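Local coordinates for protein threonine--tRNA ligase catalytic subunit (Aeropyrum pernix, PDB 3A32) that probably attaches threonine to tRNA(Thr) by way of a threonyl-adenylate formed with ATP, and probably cannot itself remove mischarged serine, at residues A[93-98]-A[107-112]. Residues are numbered along the deposited sequence; the frame is centred on the assembly and turned at random.
Sequences NNMYLF and VKPMNC. With ZN (zinc ion), chain G.
A water joins Y96 to V107 across the contact: it accepts from Y96 N at 2.9 Å and donates to V107 O at 2.6 Å. Next to this bridge V107 N bonds directly to Y96 O at 3.0 Å, with an N-H...O angle of 156°. Beside it, V107 CG2 lies at the edge of the F98 ring, near its plane, 3.7 Å from F98 CE2. With F98 CG set between its backbone N and carbonyl carbon (chi1 61°), the ring reaches this methyl. Strands 96-100 and 103-107 form an antiparallel hairpin, with 76-78 on the far side of 103-107, in the class II synthetase core. The hairpin lies at the homodimer interface, where the rings of Y96 and F98 meet F98 and Y96 of the second subunit and V107 packs on its counterpart. Past the water bridge the two segments still touch through M95 and P109, with M95 CG 3.8 Å from P109 CG; the bend at M95 chi3 (62°) leaves M95 CE 4.0 Å from P109 CG. Segment 107-112 then runs on to C112, whose SG binds zinc at 2.3 Å, alongside H166, H310 and a water.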
loop_
_atom_site.group_PDB
_atom_site.type_symbol
_atom_site.label_atom_id
_atom_site.label_comp_id
_atom_site.label_asym_id
_atom_site.label_seq_id
_atom_site.Cartn_x
_atom_site.Cartn_y
_atom_site.Cartn_z
ATOM N N ASN A 93 -18.622 -5.088 -21.989
ATOM C CA ASN A 93 -19.756 -5.666 -21.264
ATOM C C ASN A 93 -19.471 -6.061 -19.801
ATOM O O ASN A 93 -20.387 -6.093 -18.975
ATOM C CB ASN A 93 -20.369 -6.821 -22.071
ATOM C CG ASN A 93 -21.135 -6.319 -23.286
ATOM O OD1 ASN A 93 -20.796 -6.666 -24.417
ATOM N ND2 ASN A 93 -22.140 -5.457 -23.063
ATOM N N ASN A 94 -18.199 -6.339 -19.522
ATOM C CA ASN A 94 -17.670 -6.572 -18.182
ATOM C C ASN A 94 -17.139 -5.296 -17.526
ATOM O O ASN A 94 -16.495 -5.344 -16.486
ATOM C CB ASN A 94 -16.533 -7.602 -18.262
ATOM C CG ASN A 94 -16.982 -8.939 -18.901
ATOM O OD1 ASN A 94 -18.047 -9.498 -18.546
ATOM N ND2 ASN A 94 -16.162 -9.463 -19.842
ATOM N N MET A 95 -17.370 -4.147 -18.141
ATOM C CA MET A 95 -16.774 -2.924 -17.591
ATOM C C MET A 95 -17.805 -2.009 -16.946
ATOM O O MET A 95 -18.939 -1.942 -17.409
ATOM C CB MET A 95 -15.961 -2.162 -18.657
ATOM C CG MET A 95 -14.791 -2.957 -19.249
ATOM S SD MET A 95 -13.953 -2.139 -20.662
ATOM C CE MET A 95 -13.365 -0.672 -19.866
ATOM N N TYR A 96 -17.411 -1.319 -15.872
ATOM C CA TYR A 96 -18.239 -0.279 -15.292
ATOM C C TYR A 96 -17.923 1.063 -15.987
ATOM O O TYR A 96 -16.793 1.576 -15.908
ATOM C CB TYR A 96 -18.025 -0.201 -13.772
ATOM C CG TYR A 96 -18.366 -1.497 -13.051
ATOM C CD1 TYR A 96 -19.636 -2.095 -13.198
ATOM C CD2 TYR A 96 -17.450 -2.094 -12.182
ATOM C CE1 TYR A 96 -19.966 -3.272 -12.499
ATOM C CE2 TYR A 96 -17.763 -3.235 -11.490
ATOM C CZ TYR A 96 -19.014 -3.833 -11.654
ATOM O OH TYR A 96 -19.315 -4.995 -10.963
ATOM N N LEU A 97 -18.908 1.597 -16.699
ATOM C CA LEU A 97 -18.669 2.773 -17.558
ATOM C C LEU A 97 -19.400 3.991 -17.035
ATOM O O LEU A 97 -20.494 3.875 -16.459
ATOM C CB LEU A 97 -19.076 2.514 -18.997
ATOM C CG LEU A 97 -18.278 1.383 -19.669
ATOM C CD1 LEU A 97 -18.803 1.167 -21.094
ATOM C CD2 LEU A 97 -16.805 1.694 -19.671
ATOM N N PHE A 98 -18.803 5.153 -17.232
ATOM C CA PHE A 98 -19.440 6.381 -16.787
ATOM C C PHE A 98 -18.961 7.545 -17.661
ATOM O O PHE A 98 -17.988 7.441 -18.426
ATOM C CB PHE A 98 -19.226 6.621 -15.263
ATOM C CG PHE A 98 -17.769 6.757 -14.855
ATOM C CD1 PHE A 98 -17.155 8.023 -14.792
ATOM C CD2 PHE A 98 -17.012 5.628 -14.523
ATOM C CE1 PHE A 98 -15.777 8.190 -14.417
ATOM C CE2 PHE A 98 -15.617 5.756 -14.149
ATOM C CZ PHE A 98 -15.013 7.032 -14.098
ATOM N N VAL A 107 -14.050 2.372 -14.895
ATOM C CA VAL A 107 -13.297 1.882 -13.778
ATOM C C VAL A 107 -12.437 0.759 -14.360
ATOM O O VAL A 107 -12.939 -0.142 -15.086
ATOM C CB VAL A 107 -14.250 1.391 -12.647
ATOM C CG1 VAL A 107 -13.477 0.993 -11.411
ATOM C CG2 VAL A 107 -15.266 2.529 -12.300
ATOM N N LYS A 108 -11.133 0.854 -14.109
ATOM C CA LYS A 108 -10.130 -0.059 -14.637
ATOM C C LYS A 108 -10.500 -1.515 -14.330
ATOM O O LYS A 108 -10.687 -1.877 -13.147
ATOM C CB LYS A 108 -8.796 0.291 -13.967
ATOM C CG LYS A 108 -7.605 -0.518 -14.342
ATOM C CD LYS A 108 -6.315 0.002 -13.674
ATOM C CE LYS A 108 -6.293 -0.227 -12.162
ATOM N NZ LYS A 108 -4.948 0.208 -11.653
ATOM N N PRO A 109 -10.645 -2.350 -15.386
ATOM C CA PRO A 109 -10.796 -3.806 -15.165
ATOM C C PRO A 109 -9.472 -4.579 -15.236
ATOM O O PRO A 109 -9.399 -5.730 -14.782
ATOM C CB PRO A 109 -11.733 -4.229 -16.319
ATOM C CG PRO A 109 -11.407 -3.269 -17.453
ATOM C CD PRO A 109 -10.764 -2.012 -16.827
ATOM N N MET A 110 -8.430 -3.959 -15.800
ATOM C CA MET A 110 -7.124 -4.600 -15.900
ATOM C C MET A 110 -6.048 -3.545 -15.901
ATOM O O MET A 110 -6.313 -2.418 -16.339
ATOM C CB MET A 110 -7.046 -5.414 -17.200
ATOM C CG MET A 110 -7.235 -4.618 -18.505
ATOM S SD MET A 110 -7.723 -5.694 -19.937
ATOM C CE MET A 110 -7.574 -7.348 -19.198
ATOM N N ASN A 111 -4.843 -3.895 -15.430
ATOM C CA ASN A 111 -3.717 -2.907 -15.339
ATOM C C ASN A 111 -2.860 -2.839 -16.574
ATOM O O ASN A 111 -2.119 -1.867 -16.762
ATOM C CB ASN A 111 -2.790 -3.177 -14.165
ATOM C CG ASN A 111 -3.524 -3.365 -12.862
ATOM O OD1 ASN A 111 -3.451 -4.422 -12.234
ATOM N ND2 ASN A 111 -4.221 -2.353 -12.440
ATOM N N CYS A 112 -2.956 -3.875 -17.411
ATOM C CA CYS A 112 -2.119 -4.033 -18.633
ATOM C C CYS A 112 -1.842 -2.810 -19.515
ATOM O O CYS A 112 -0.675 -2.567 -19.833
ATOM C CB CYS A 112 -2.638 -5.202 -19.534
ATOM S SG CYS A 112 -3.706 -6.422 -18.682
HETATM ZN ZN ZN G . -2.222 -8.007 -17.977
HETATM O O HOH W 1 -14.743 -1.941 -14.909
HETATM O O HOH W 2 -2.378 -9.013 -16.228
#